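Local coordinates for protein putative acetamidase/formamidase (Yersinia enterocolitica subsp. palearctica serotype O:3, PDB 5UBU) that probably hydrolyses carbon-nitrogen bonds in linear amides such as acetamide or formamide, and holds bound sodium ions in the crystal, at residues R282-I285 and Y286-A290; Q77-M81 and P82-P86; V209-P212 and G213-F217; M194-P197 and D198-P201; R271-E274 and D275-R278. One frame throughout, in Å; residues are numbered along the deposited sequence.

Interaction 1: R282-I285 and Y286-A290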
loop_
_atom_site.group_PDB
_atom_site.type_symbol
_atom_site.label_atom_id
_atom_site.label_comp_id
_atom_site.label_asym_id
_atom_site.label_seq_id
_atom_site.Cartn_x
_atom_site.Cartn_y
_atom_site.Cartn_z
ATOM N N ARG B 282 -1.135 -17.529 -0.374
ATOM C CA ARG B 282 -2.115 -18.200 -1.233
ATOM C C ARG B 282 -1.445 -19.317 -2.045
ATOM O O ARG B 282 -2.019 -20.398 -2.229
ATOM C CB ARG B 282 -2.819 -17.238 -2.169
ATOM C CG ARG B 282 -4.066 -17.888 -2.754
ATOM C CD ARG B 282 -4.841 -17.014 -3.691
ATOM N NE ARG B 282 -4.173 -16.834 -4.973
ATOM C CZ ARG B 282 -4.696 -16.191 -6.011
ATOM N NH1 ARG B 282 -3.984 -16.065 -7.126
ATOM N NH2 ARG B 282 -5.913 -15.659 -5.940
ATOM N N ASP B 283 -0.235 -19.045 -2.525
ATOM C CA ASP B 283 0.500 -20.036 -3.309
ATOM C C ASP B 283 0.811 -21.245 -2.440
ATOM O O ASP B 283 0.725 -22.378 -2.910
ATOM C CB ASP B 283 1.812 -19.490 -3.850
ATOM C CG ASP B 283 2.504 -20.479 -4.772
ATOM O OD1 ASP B 283 1.960 -20.734 -5.864
ATOM O OD2 ASP B 283 3.597 -20.984 -4.422
ATOM N N LEU B 284 1.185 -20.992 -1.183
ATOM C CA LEU B 284 1.492 -22.070 -0.250
ATOM C C LEU B 284 0.254 -22.948 -0.054
ATOM O O LEU B 284 0.340 -24.175 -0.117
ATOM C CB LEU B 284 1.985 -21.511 1.090
ATOM C CG LEU B 284 2.393 -22.523 2.163
ATOM C CD1 LEU B 284 3.450 -23.474 1.633
ATOM C CD2 LEU B 284 2.908 -21.795 3.384
ATOM N N ILE B 285 -0.897 -22.306 0.148
ATOM C CA ILE B 285 -2.170 -23.019 0.324
ATOM C C ILE B 285 -2.475 -23.880 -0.901
ATOM O O ILE B 285 -2.889 -25.026 -0.758
ATOM C CB ILE B 285 -3.335 -22.048 0.621
ATOM C CG1 ILE B 285 -3.132 -21.421 2.003
ATOM C CG2 ILE B 285 -4.671 -22.782 0.612
ATOM C CD1 ILE B 285 -4.096 -20.303 2.329
ATOM N N TYR B 286 -2.267 -23.340 -2.100
ATOM C CA TYR B 286 -2.529 -24.127 -3.300
ATOM C C TYR B 286 -1.551 -25.310 -3.427
ATOM O O TYR B 286 -1.908 -26.380 -3.951
ATOM C CB TYR B 286 -2.505 -23.290 -4.578
ATOM C CG TYR B 286 -3.593 -22.245 -4.718
ATOM C CD1 TYR B 286 -4.845 -22.389 -4.103
ATOM C CD2 TYR B 286 -3.435 -21.189 -5.614
ATOM C CE1 TYR B 286 -5.843 -21.435 -4.282
ATOM C CE2 TYR B 286 -4.442 -20.256 -5.811
ATOM C CZ TYR B 286 -5.643 -20.384 -5.149
ATOM O OH TYR B 286 -6.634 -19.449 -5.345
ATOM N N TRP B 287 -0.332 -25.102 -2.937
ATOM C CA TRP B 287 0.703 -26.124 -2.960
ATOM C C TRP B 287 0.337 -27.246 -1.990
ATOM O O TRP B 287 0.443 -28.430 -2.333
ATOM C CB TRP B 287 2.060 -25.479 -2.645
ATOM C CG TRP B 287 3.268 -26.354 -2.762
ATOM C CD1 TRP B 287 3.368 -27.557 -3.409
ATOM C CD2 TRP B 287 4.604 -25.983 -2.419
ATOM N NE1 TRP B 287 4.658 -28.009 -3.375
ATOM C CE2 TRP B 287 5.444 -27.055 -2.790
ATOM C CE3 TRP B 287 5.169 -24.864 -1.791
ATOM C CZ2 TRP B 287 6.815 -27.049 -2.552
ATOM C CZ3 TRP B 287 6.535 -24.854 -1.555
ATOM C CH2 TRP B 287 7.344 -25.940 -1.940
ATOM N N LEU B 288 -0.136 -26.873 -0.801
ATOM C CA LEU B 288 -0.546 -27.846 0.210
ATOM C C LEU B 288 -1.740 -28.684 -0.264
ATOM O O LEU B 288 -1.807 -29.882 0.021
ATOM C CB LEU B 288 -0.864 -27.146 1.534
ATOM C CG LEU B 288 0.319 -26.452 2.216
ATOM C CD1 LEU B 288 -0.137 -25.620 3.398
ATOM C CD2 LEU B 288 1.375 -27.456 2.647
ATOM N N VAL B 289 -2.667 -28.060 -0.993
ATOM C CA VAL B 289 -3.845 -28.764 -1.513
ATOM C C VAL B 289 -3.484 -29.714 -2.663
ATOM O O VAL B 289 -3.969 -30.841 -2.729
ATOM C CB VAL B 289 -4.938 -27.766 -1.982
ATOM C CG1 VAL B 289 -6.056 -28.462 -2.752
ATOM C CG2 VAL B 289 -5.509 -27.009 -0.795
ATOM N N ALA B 290 -2.616 -29.252 -3.551
ATOM C CA ALA B 290 -2.216 -30.024 -4.728
ATOM C C ALA B 290 -1.317 -31.224 -4.444
ATOM O O ALA B 290 -1.607 -32.324 -4.889
ATOM C CB ALA B 290 -1.539 -29.106 -5.743
#
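R282 lays its aliphatic stem over the phenol of Y286, one turn further along helix 273-291. CG of R282 sits 4.1 Å from the centroid of the Y286 ring and 24° off its normal, a CH-pi contact. CD of R282 then approaches Y286 OH to 3.4 Å, and that hydroxyl lies over one face of the guanidinium. The guanidinium and phenol planes are 30° apart. With CG anti to the backbone N (chi1 -165°), the stem of R282 crosses the ring obliquely before its bend at chi3. In the backbone, Y286 N donates to R282 O at 3.0 Å, and the same carbonyl oxygen lies over a face of the ring. Further along, CD1 of L284 touches W287 CE3 at 4.1 Å, obliquely to the indole, while CG of L284 meets L288 CD1 at 4.2 Å. In the next shell, D283 turns to R257 and S266, and R257 also forms a cation-pi contact with W287. R282 NH1 forms a salt bridge with D133 of the second subunit, and NH2 a hydrogen bond to M137 O of that subunit. The arginine thus packs its alkyl part on a ring of its own helix while its charged end is held by the second subunit.

Interaction 2: Q77-M81 and P82-P86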
loop_
_atom_site.group_PDB
_atom_site.type_symbol
_atom_site.label_atom_id
_atom_site.label_comp_id
_atom_site.label_asym_id
_atom_site.label_seq_id
_atom_site.Cartn_x
_atom_site.Cartn_y
_atom_site.Cartn_z
ATOM N N GLN B 77 28.020 8.935 -8.109
ATOM C CA GLN B 77 28.929 9.238 -9.223
ATOM C C GLN B 77 29.442 7.983 -9.943
ATOM O O GLN B 77 29.862 8.067 -11.095
ATOM C CB GLN B 77 30.115 10.065 -8.724
ATOM C CG GLN B 77 29.715 11.428 -8.181
ATOM C CD GLN B 77 30.882 12.210 -7.598
ATOM O OE1 GLN B 77 32.028 11.741 -7.564
ATOM N NE2 GLN B 77 30.589 13.410 -7.117
ATOM N N LEU B 78 29.402 6.829 -9.271
ATOM C CA LEU B 78 29.879 5.569 -9.863
ATOM C C LEU B 78 28.778 4.593 -10.306
ATOM O O LEU B 78 29.057 3.658 -11.050
ATOM C CB LEU B 78 30.811 4.855 -8.878
ATOM C CG LEU B 78 32.051 5.619 -8.414
ATOM C CD1 LEU B 78 32.813 4.773 -7.397
ATOM C CD2 LEU B 78 32.956 5.986 -9.579
ATOM N N LEU B 79 27.542 4.806 -9.859
ATOM C CA LEU B 79 26.423 3.923 -10.205
ATOM C C LEU B 79 25.284 4.679 -10.870
ATOM O O LEU B 79 25.082 5.874 -10.625
ATOM C CB LEU B 79 25.877 3.268 -8.937
ATOM C CG LEU B 79 26.866 2.502 -8.057
ATOM C CD1 LEU B 79 26.188 2.088 -6.759
ATOM C CD2 LEU B 79 27.439 1.299 -8.786
ATOM N N LYS B 80 24.537 3.961 -11.706
ATOM C CA LYS B 80 23.370 4.497 -12.411
ATOM C C LYS B 80 22.243 3.496 -12.150
ATOM O O LYS B 80 22.280 2.378 -12.661
ATOM C CB LYS B 80 23.659 4.616 -13.913
ATOM C CG LYS B 80 22.724 5.545 -14.692
ATOM C CD LYS B 80 23.125 5.667 -16.151
ATOM C CE LYS B 80 24.464 6.381 -16.337
ATOM N NZ LYS B 80 24.808 6.539 -17.772
HETATM N N MSE B 81 21.258 3.874 -11.333
HETATM C CA MSE B 81 20.135 2.975 -11.048
HETATM C C MSE B 81 19.288 2.855 -12.301
HETATM O O MSE B 81 19.183 3.820 -13.051
HETATM C CB MSE B 81 19.281 3.484 -9.886
HETATM C CG MSE B 81 20.015 3.590 -8.552
HETATM SE SE MSE B 81 20.561 1.820 -7.856
HETATM C CE MSE B 81 22.455 2.103 -8.272
ATOM N N PRO B 82 18.670 1.697 -12.561
ATOM C CA PRO B 82 18.715 0.493 -11.718
ATOM C C PRO B 82 19.789 -0.529 -12.128
ATOM O O PRO B 82 19.628 -1.718 -11.843
ATOM C CB PRO B 82 17.328 -0.102 -11.954
ATOM C CG PRO B 82 17.045 0.217 -13.399
ATOM C CD PRO B 82 17.793 1.497 -13.733
ATOM N N PHE B 83 20.876 -0.079 -12.764
ATOM C CA PHE B 83 21.926 -0.998 -13.214
ATOM C C PHE B 83 22.823 -1.531 -12.094
ATOM O O PHE B 83 23.945 -1.072 -11.895
ATOM C CB PHE B 83 22.775 -0.374 -14.331
ATOM C CG PHE B 83 21.994 -0.036 -15.570
ATOM C CD1 PHE B 83 21.838 -0.974 -16.576
ATOM C CD2 PHE B 83 21.419 1.227 -15.736
ATOM C CE1 PHE B 83 21.121 -0.666 -17.727
ATOM C CE2 PHE B 83 20.705 1.542 -16.883
ATOM C CZ PHE B 83 20.551 0.592 -17.878
ATOM N N LEU B 84 22.275 -2.496 -11.363
ATOM C CA LEU B 84 22.966 -3.211 -10.304
ATOM C C LEU B 84 22.716 -4.693 -10.561
ATOM O O LEU B 84 21.859 -5.061 -11.370
ATOM C CB LEU B 84 22.435 -2.854 -8.916
ATOM C CG LEU B 84 22.676 -1.453 -8.333
ATOM C CD1 LEU B 84 22.078 -1.388 -6.932
ATOM C CD2 LEU B 84 24.171 -1.122 -8.292
ATOM N N ASN B 85 23.471 -5.537 -9.873
ATOM C CA ASN B 85 23.326 -6.986 -9.976
ATOM C C ASN B 85 23.646 -7.554 -11.371
ATOM O O ASN B 85 22.761 -8.063 -12.060
ATOM C CB ASN B 85 21.914 -7.427 -9.532
ATOM C CG ASN B 85 21.532 -6.902 -8.161
ATOM O OD1 ASN B 85 22.388 -6.526 -7.354
ATOM N ND2 ASN B 85 20.232 -6.880 -7.886
ATOM N N PRO B 86 24.917 -7.453 -11.797
ATOM C CA PRO B 86 25.307 -8.038 -13.078
ATOM C C PRO B 86 25.031 -9.541 -13.021
ATOM O O PRO B 86 25.435 -10.200 -12.060
ATOM C CB PRO B 86 26.809 -7.760 -13.144
ATOM C CG PRO B 86 27.219 -7.560 -11.730
ATOM C CD PRO B 86 26.065 -6.828 -11.129
#
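K80 and F83 close a type VI beta turn around the cis peptide bond between M81 and P82, in the loop that leads from helix 75-78 to strand 87-93. F83 N donates to K80 O at 2.8 Å, in the carbonyl plane on a lone pair, and the same oxygen lies at the edge of the F83 ring, 3.4 Å from its CD2. F83 is also the centre of an inverse gamma turn, in which L84 N bonds to P82 O, so the two turns overlap at P82 and F83. The side chain of M81, a selenomethionine, runs to the side chain of L84. Its CB lies next to the cis peptide. CG stands anti to the carbonyl carbon, and the bends at chi2 (-66°) and chi3 bring SE and CE to L84. SE comes 3.7 Å from L84 CD1. Last, CE packs against the branch point, 3.6 Å from L84 CG, and also meets CD2. L79 meets the same leucine through CD2 of L84, the two side chains crossing at about a right angle. L84 is buried, its side chain about 7 Å from a bound sodium ion, while P82 packs on L185 and F83 on I179 of the second subunit. Where the two leucines meet, L79 CD1 is 4.1 Å from L84 CD2.

Interaction 3: V209-P212 and G213-F217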
loop_
_atom_site.group_PDB
_atom_site.type_symbol
_atom_site.label_atom_id
_atom_site.label_comp_id
_atom_site.label_asym_id
_atom_site.label_seq_id
_atom_site.Cartn_x
_atom_site.Cartn_y
_atom_site.Cartn_z
ATOM N N VAL B 209 9.463 -22.532 -15.627
ATOM C CA VAL B 209 9.958 -22.313 -16.971
ATOM C C VAL B 209 8.858 -21.735 -17.854
ATOM O O VAL B 209 7.724 -22.211 -17.833
ATOM C CB VAL B 209 10.459 -23.630 -17.612
ATOM C CG1 VAL B 209 10.956 -23.391 -19.039
ATOM C CG2 VAL B 209 11.575 -24.236 -16.776
ATOM N N ARG B 210 9.206 -20.690 -18.604
ATOM C CA ARG B 210 8.283 -20.049 -19.544
ATOM C C ARG B 210 8.946 -19.818 -20.912
ATOM O O ARG B 210 8.268 -19.435 -21.864
ATOM C CB ARG B 210 7.752 -18.733 -18.979
ATOM C CG ARG B 210 6.934 -18.902 -17.708
ATOM C CD ARG B 210 6.357 -17.577 -17.245
ATOM N NE ARG B 210 5.597 -17.700 -16.000
ATOM C CZ ARG B 210 6.106 -17.604 -14.765
ATOM N NH1 ARG B 210 5.307 -17.728 -13.711
ATOM N NH2 ARG B 210 7.403 -17.390 -14.566
ATOM N N ALA B 211 10.255 -20.057 -21.006
ATOM C CA ALA B 211 11.008 -19.898 -22.250
ATOM C C ALA B 211 11.747 -21.203 -22.545
ATOM O O ALA B 211 12.223 -21.866 -21.620
ATOM C CB ALA B 211 11.997 -18.758 -22.134
ATOM N N PRO B 212 11.843 -21.583 -23.836
ATOM C CA PRO B 212 12.538 -22.834 -24.147
ATOM C C PRO B 212 13.969 -22.824 -23.617
ATOM O O PRO B 212 14.679 -21.837 -23.784
ATOM C CB PRO B 212 12.518 -22.884 -25.681
ATOM C CG PRO B 212 11.400 -21.995 -26.088
ATOM C CD PRO B 212 11.323 -20.921 -25.051
ATOM N N GLY B 213 14.363 -23.914 -22.962
ATOM C CA GLY B 213 15.699 -24.059 -22.391
ATOM C C GLY B 213 15.815 -23.529 -20.975
ATOM O O GLY B 213 16.868 -23.671 -20.344
ATOM N N GLY B 214 14.748 -22.917 -20.468
ATOM C CA GLY B 214 14.758 -22.372 -19.116
ATOM C C GLY B 214 15.370 -20.987 -19.026
ATOM O O GLY B 214 14.693 -20.028 -18.618
ATOM N N ARG B 215 16.644 -20.882 -19.411
ATOM C CA ARG B 215 17.385 -19.612 -19.355
ATOM C C ARG B 215 17.588 -19.167 -17.912
ATOM O O ARG B 215 16.995 -18.199 -17.458
ATOM C CB ARG B 215 16.718 -18.518 -20.205
ATOM C CG ARG B 215 16.915 -18.735 -21.687
ATOM C CD ARG B 215 16.127 -17.740 -22.518
ATOM N NE ARG B 215 16.714 -17.690 -23.858
ATOM C CZ ARG B 215 17.643 -16.812 -24.259
ATOM N NH1 ARG B 215 18.088 -15.839 -23.460
ATOM N NH2 ARG B 215 18.118 -16.884 -25.492
ATOM N N LEU B 216 18.436 -19.906 -17.208
ATOM C CA LEU B 216 18.740 -19.636 -15.806
ATOM C C LEU B 216 19.777 -18.528 -15.654
ATOM O O LEU B 216 20.817 -18.549 -16.309
ATOM C CB LEU B 216 19.267 -20.904 -15.122
ATOM C CG LEU B 216 19.689 -20.813 -13.645
ATOM C CD1 LEU B 216 18.525 -20.408 -12.754
ATOM C CD2 LEU B 216 20.269 -22.157 -13.212
ATOM N N PHE B 217 19.473 -17.571 -14.781
ATOM C CA PHE B 217 20.362 -16.457 -14.476
ATOM C C PHE B 217 20.663 -16.473 -12.984
ATOM O O PHE B 217 19.790 -16.796 -12.169
ATOM C CB PHE B 217 19.715 -15.118 -14.825
ATOM C CG PHE B 217 19.487 -14.903 -16.288
ATOM C CD1 PHE B 217 18.335 -15.360 -16.898
ATOM C CD2 PHE B 217 20.418 -14.195 -17.045
ATOM C CE1 PHE B 217 18.113 -15.132 -18.251
ATOM C CE2 PHE B 217 20.211 -13.964 -18.393
ATOM C CZ PHE B 217 19.049 -14.421 -19.001
HETATM O O HOH W 1 11.993 -19.789 -18.646
#
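A211 and G214 close a type II beta turn, G214 N donating to A211 O at 3.0 Å with an N-H...O angle of 153°. P212 and G213 are its corners, and G213 takes the positive phi (88°) that the third position of such a turn calls for, a place glycine commonly fills. The following G214 also has positive phi, and a weak bond runs from R215 N to G213 O at 2.9 Å, where the chain passes into strand 214-222. The turn thus joins strands that belong to two different sheets, 203-208 and 214-222, rather than a hairpin pair. Water 1 spans its mouth: it accepts from R210 N at 2.9 Å and donates to G214 O at 2.7 Å, so the two limbs are tied by solvent as well as by the turn bond. Among the side chains, V209 points inward, its CG1 anti to the backbone N (chi1 179°) and lying over the glycine backbone, 3.9 Å from G214 CA. Outside the turn V209 packs on I102 of strand 101-111, and R210 NH2 hydrogen-bonds to N189 O. R215 runs past A211 in a largely extended form, and its guanidinium bonds to S44 O through NH2, with a weak second bond from NH1 to G41 O. The R215 side chain packs on P90 and M92 of strand 87-93. Beside the turn, the methyl CB of A211 meets the arginine stem at R215 CD, 4.3 Å away.

Interaction 4: M194-P197 and D198-P201. With NA (sodium ion), chain H.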
loop_
_atom_site.group_PDB
_atom_site.type_symbol
_atom_site.label_atom_id
_atom_site.label_comp_id
_atom_site.label_asym_id
_atom_site.label_seq_id
_atom_site.Cartn_x
_atom_site.Cartn_y
_atom_site.Cartn_z
HETATM N N MSE B 194 15.149 -11.269 -5.530
HETATM C CA MSE B 194 14.298 -11.563 -4.380
HETATM C C MSE B 194 14.915 -11.201 -3.056
HETATM O O MSE B 194 14.207 -10.827 -2.127
HETATM C CB MSE B 194 13.996 -13.059 -4.363
HETATM C CG MSE B 194 13.216 -13.493 -5.600
HETATM SE SE MSE B 194 13.031 -15.447 -5.638
HETATM C CE MSE B 194 14.896 -15.960 -6.000
ATOM N N ASP B 195 16.233 -11.325 -2.954
ATOM C CA ASP B 195 16.951 -11.029 -1.717
ATOM C C ASP B 195 16.308 -11.736 -0.510
ATOM O O ASP B 195 15.952 -11.106 0.478
ATOM C CB ASP B 195 17.041 -9.516 -1.486
ATOM C CG ASP B 195 17.846 -8.784 -2.559
ATOM O OD1 ASP B 195 18.711 -9.397 -3.226
ATOM O OD2 ASP B 195 17.627 -7.562 -2.713
ATOM N N VAL B 196 16.139 -13.049 -0.629
ATOM C CA VAL B 196 15.582 -13.878 0.435
ATOM C C VAL B 196 16.776 -14.619 1.045
ATOM O O VAL B 196 17.368 -15.471 0.378
ATOM C CB VAL B 196 14.533 -14.877 -0.107
ATOM C CG1 VAL B 196 14.105 -15.864 0.976
ATOM C CG2 VAL B 196 13.326 -14.132 -0.650
ATOM N N PRO B 197 17.133 -14.304 2.308
ATOM C CA PRO B 197 18.290 -14.912 3.000
ATOM C C PRO B 197 18.366 -16.432 2.988
ATOM O O PRO B 197 19.460 -16.987 3.085
ATOM C CB PRO B 197 18.129 -14.442 4.445
ATOM C CG PRO B 197 17.356 -13.183 4.347
ATOM C CD PRO B 197 16.442 -13.324 3.168
ATOM N N ASP B 198 17.219 -17.090 2.870
ATOM C CA ASP B 198 17.144 -18.560 2.882
ATOM C C ASP B 198 17.664 -19.256 1.617
ATOM O O ASP B 198 17.939 -20.455 1.644
ATOM C CB ASP B 198 15.697 -18.975 3.123
ATOM C CG ASP B 198 15.146 -18.426 4.413
ATOM O OD1 ASP B 198 15.450 -18.969 5.489
ATOM O OD2 ASP B 198 14.364 -17.473 4.343
ATOM N N ILE B 199 17.806 -18.509 0.528
ATOM C CA ILE B 199 18.280 -19.057 -0.744
ATOM C C ILE B 199 19.813 -19.122 -0.764
ATOM O O ILE B 199 20.484 -18.400 -1.502
ATOM C CB ILE B 199 17.698 -18.246 -1.928
ATOM C CG1 ILE B 199 16.172 -18.351 -1.881
ATOM C CG2 ILE B 199 18.212 -18.765 -3.273
ATOM C CD1 ILE B 199 15.464 -17.508 -2.910
ATOM N N GLY B 200 20.349 -20.010 0.069
ATOM C CA GLY B 200 21.794 -20.215 0.179
ATOM C C GLY B 200 22.130 -21.699 0.200
ATOM O O GLY B 200 21.286 -22.539 -0.130
ATOM N N PRO B 201 23.377 -22.034 0.583
ATOM C CA PRO B 201 23.797 -23.432 0.663
ATOM C C PRO B 201 22.800 -24.255 1.455
ATOM O O PRO B 201 22.374 -23.835 2.522
ATOM C CB PRO B 201 25.135 -23.354 1.381
ATOM C CG PRO B 201 25.671 -22.016 1.000
ATOM C CD PRO B 201 24.490 -21.106 0.861
HETATM NA NA NA H . 19.719 -7.768 -4.426
HETATM O O HOH W 2 18.964 -5.067 -3.645
#
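D198 turns its carboxylate beside V196, OD2 lying 3.7 Å from V196 CG1, the two side chains meeting obliquely. Its OD1 forms a salt bridge with NH1 of R310, which also packs on P197. I199 comes next and closes a type I beta turn that begins at V196, its N donating to V196 O at 3.1 Å. The bond is nearly straight at the hydrogen (169°), yet the donor stands above the carbonyl plane, 39° out of it. With CG1 anti to the carbonyl carbon and chi2 at 175°, the tip CD1 of I199 reaches CE of the selenomethionine M194 at 3.5 Å and V196 CB at 4.0 Å, forming a small apolar cluster in which I199 and M194 cross at about a right angle. G200 follows with a weak bond from its N to D198 O, making I199 the centre of an inverse gamma turn, and P201 leads the chain on toward strand 203-208. D195, between M194 and V196 in sequence, points its CB away from segment 198-201 and grips a sodium ion with both carboxylate oxygens, OD1 at 2.3 Å and OD2 at 2.7 Å. Water 2, N193 and D220 complete that site. The loop sits near the centre of the chain: M194 and I199 pack on I267 of strand 263-270, M194 and V196 on T320 of strand 319-326, and I199 also on I106 of strand 101-111.

Interaction 5: R271-E274 and D275-R278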
loop_
_atom_site.group_PDB
_atom_site.type_symbol
_atom_site.label_atom_id
_atom_site.label_comp_id
_atom_site.label_asym_id
_atom_site.label_seq_id
_atom_site.Cartn_x
_atom_site.Cartn_y
_atom_site.Cartn_z
ATOM N N ARG B 271 4.091 -5.027 -4.700
ATOM C CA ARG B 271 3.882 -3.835 -3.884
ATOM C C ARG B 271 2.373 -3.606 -3.927
ATOM O O ARG B 271 1.773 -3.770 -4.994
ATOM C CB ARG B 271 4.584 -2.587 -4.405
ATOM C CG ARG B 271 6.094 -2.605 -4.332
ATOM C CD ARG B 271 6.631 -1.187 -4.491
ATOM N NE ARG B 271 8.089 -1.125 -4.365
ATOM C CZ ARG B 271 8.798 -0.003 -4.203
ATOM N NH1 ARG B 271 8.194 1.180 -4.112
ATOM N NH2 ARG B 271 10.127 -0.070 -4.097
ATOM N N PRO B 272 1.738 -3.227 -2.813
ATOM C CA PRO B 272 2.389 -3.002 -1.522
ATOM C C PRO B 272 2.819 -4.315 -0.861
ATOM O O PRO B 272 2.560 -5.395 -1.407
ATOM C CB PRO B 272 1.322 -2.267 -0.728
ATOM C CG PRO B 272 0.038 -2.783 -1.282
ATOM C CD PRO B 272 0.280 -3.019 -2.743
ATOM N N LEU B 273 3.475 -4.225 0.292
ATOM C CA LEU B 273 3.985 -5.435 0.950
ATOM C C LEU B 273 2.899 -6.456 1.323
ATOM O O LEU B 273 3.196 -7.646 1.353
ATOM C CB LEU B 273 4.878 -5.079 2.156
ATOM C CG LEU B 273 5.675 -6.215 2.814
ATOM C CD1 LEU B 273 6.682 -6.788 1.827
ATOM C CD2 LEU B 273 6.395 -5.737 4.066
ATOM N N GLU B 274 1.661 -6.010 1.588
ATOM C CA GLU B 274 0.567 -6.944 1.909
ATOM C C GLU B 274 0.299 -7.908 0.745
ATOM O O GLU B 274 0.004 -9.088 0.956
ATOM C CB GLU B 274 -0.823 -6.291 2.062
ATOM C CG GLU B 274 -1.064 -5.100 2.928
ATOM C CD GLU B 274 -0.733 -3.775 2.278
ATOM O OE1 GLU B 274 0.403 -3.667 1.836
ATOM O OE2 GLU B 274 -1.579 -2.829 2.314
ATOM N N ASP B 275 0.322 -7.375 -0.475
ATOM C CA ASP B 275 0.041 -8.194 -1.640
ATOM C C ASP B 275 1.135 -9.217 -1.887
ATOM O O ASP B 275 0.844 -10.321 -2.363
ATOM C CB ASP B 275 -0.254 -7.335 -2.879
ATOM C CG ASP B 275 -1.656 -6.715 -2.857
ATOM O OD1 ASP B 275 -2.473 -7.063 -1.958
ATOM O OD2 ASP B 275 -1.937 -5.903 -3.777
ATOM N N ALA B 276 2.375 -8.867 -1.543
ATOM C CA ALA B 276 3.473 -9.810 -1.697
ATOM C C ALA B 276 3.214 -10.977 -0.753
ATOM O O ALA B 276 3.401 -12.150 -1.116
ATOM C CB ALA B 276 4.799 -9.155 -1.379
ATOM N N THR B 277 2.761 -10.641 0.457
ATOM C CA THR B 277 2.462 -11.643 1.479
ATOM C C THR B 277 1.242 -12.492 1.091
ATOM O O THR B 277 1.229 -13.690 1.327
ATOM C CB THR B 277 2.218 -10.992 2.843
ATOM O OG1 THR B 277 3.251 -10.035 3.116
ATOM C CG2 THR B 277 2.172 -12.058 3.941
ATOM N N ARG B 278 0.208 -11.865 0.529
ATOM C CA ARG B 278 -0.994 -12.596 0.075
ATOM C C ARG B 278 -0.645 -13.629 -0.974
ATOM O O ARG B 278 -1.085 -14.776 -0.897
ATOM C CB ARG B 278 -2.030 -11.634 -0.493
ATOM C CG ARG B 278 -2.832 -10.937 0.573
ATOM C CD ARG B 278 -3.557 -9.754 0.002
ATOM N NE ARG B 278 -4.434 -9.134 0.983
ATOM C CZ ARG B 278 -4.845 -7.871 0.944
ATOM N NH1 ARG B 278 -4.401 -7.023 0.016
ATOM N NH2 ARG B 278 -5.665 -7.430 1.890
#
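T277 grips L273 O twice, through its hydroxyl and its backbone N. OG1 donates at 3.0 Å to L273 O, and T277 N donates at 3.2 Å to the same oxygen, the two donors arriving from opposite faces of the carbonyl plane. Chi1 of -47° sets OG1 beside the backbone N of T277, and this turns the hydroxyl back to the preceding turn. R278 N bonds to E274 O at 2.8 Å, whereas the bonds from D275 N and A276 N to P272 O are weak. These bonds open helix 273-291, with P272, which follows a cis peptide bond, at the N-cap. Of the charged pairs, R278 NH1 meets D275 OD1 at 2.8 Å in a salt bridge, nearly in the guanidinium plane, while E274 CB lies over one face of that guanidinium. D275 OD2 instead bonds to T135 of the second subunit, and E274 OE1 weakly to L273 N of the third subunit. CD of P272 lies obliquely against the carboxylate, 3.8 Å from D275 OD2. In the apolar packing, L273 CD1 comes 4.4 Å from A276 CB, both residues resting on V321 of strand 319-326.

Interactions 1 and 5 share helix 273-291, their centres about 17 Å apart, and both touch the second and third subunits; interaction 5 also touches the fourth. Interaction 4 supplies a metal ligand directly. Interactions 2 and 4 come within about 6 Å at their nearest atoms, and the L84 side chain of interaction 2 is about 7 Å from a sodium ion. Interaction 3 leads into strand 214-222, which further along carries D220 and H222 of the metal sites; its centre is about 20 Å from that of interaction 4. The side chain of R271 in interaction 5 stays about 12 Å from a sodium ion. Interactions 1 and 2, about 37 Å apart between centres, lie on opposite sides of the chain's centre.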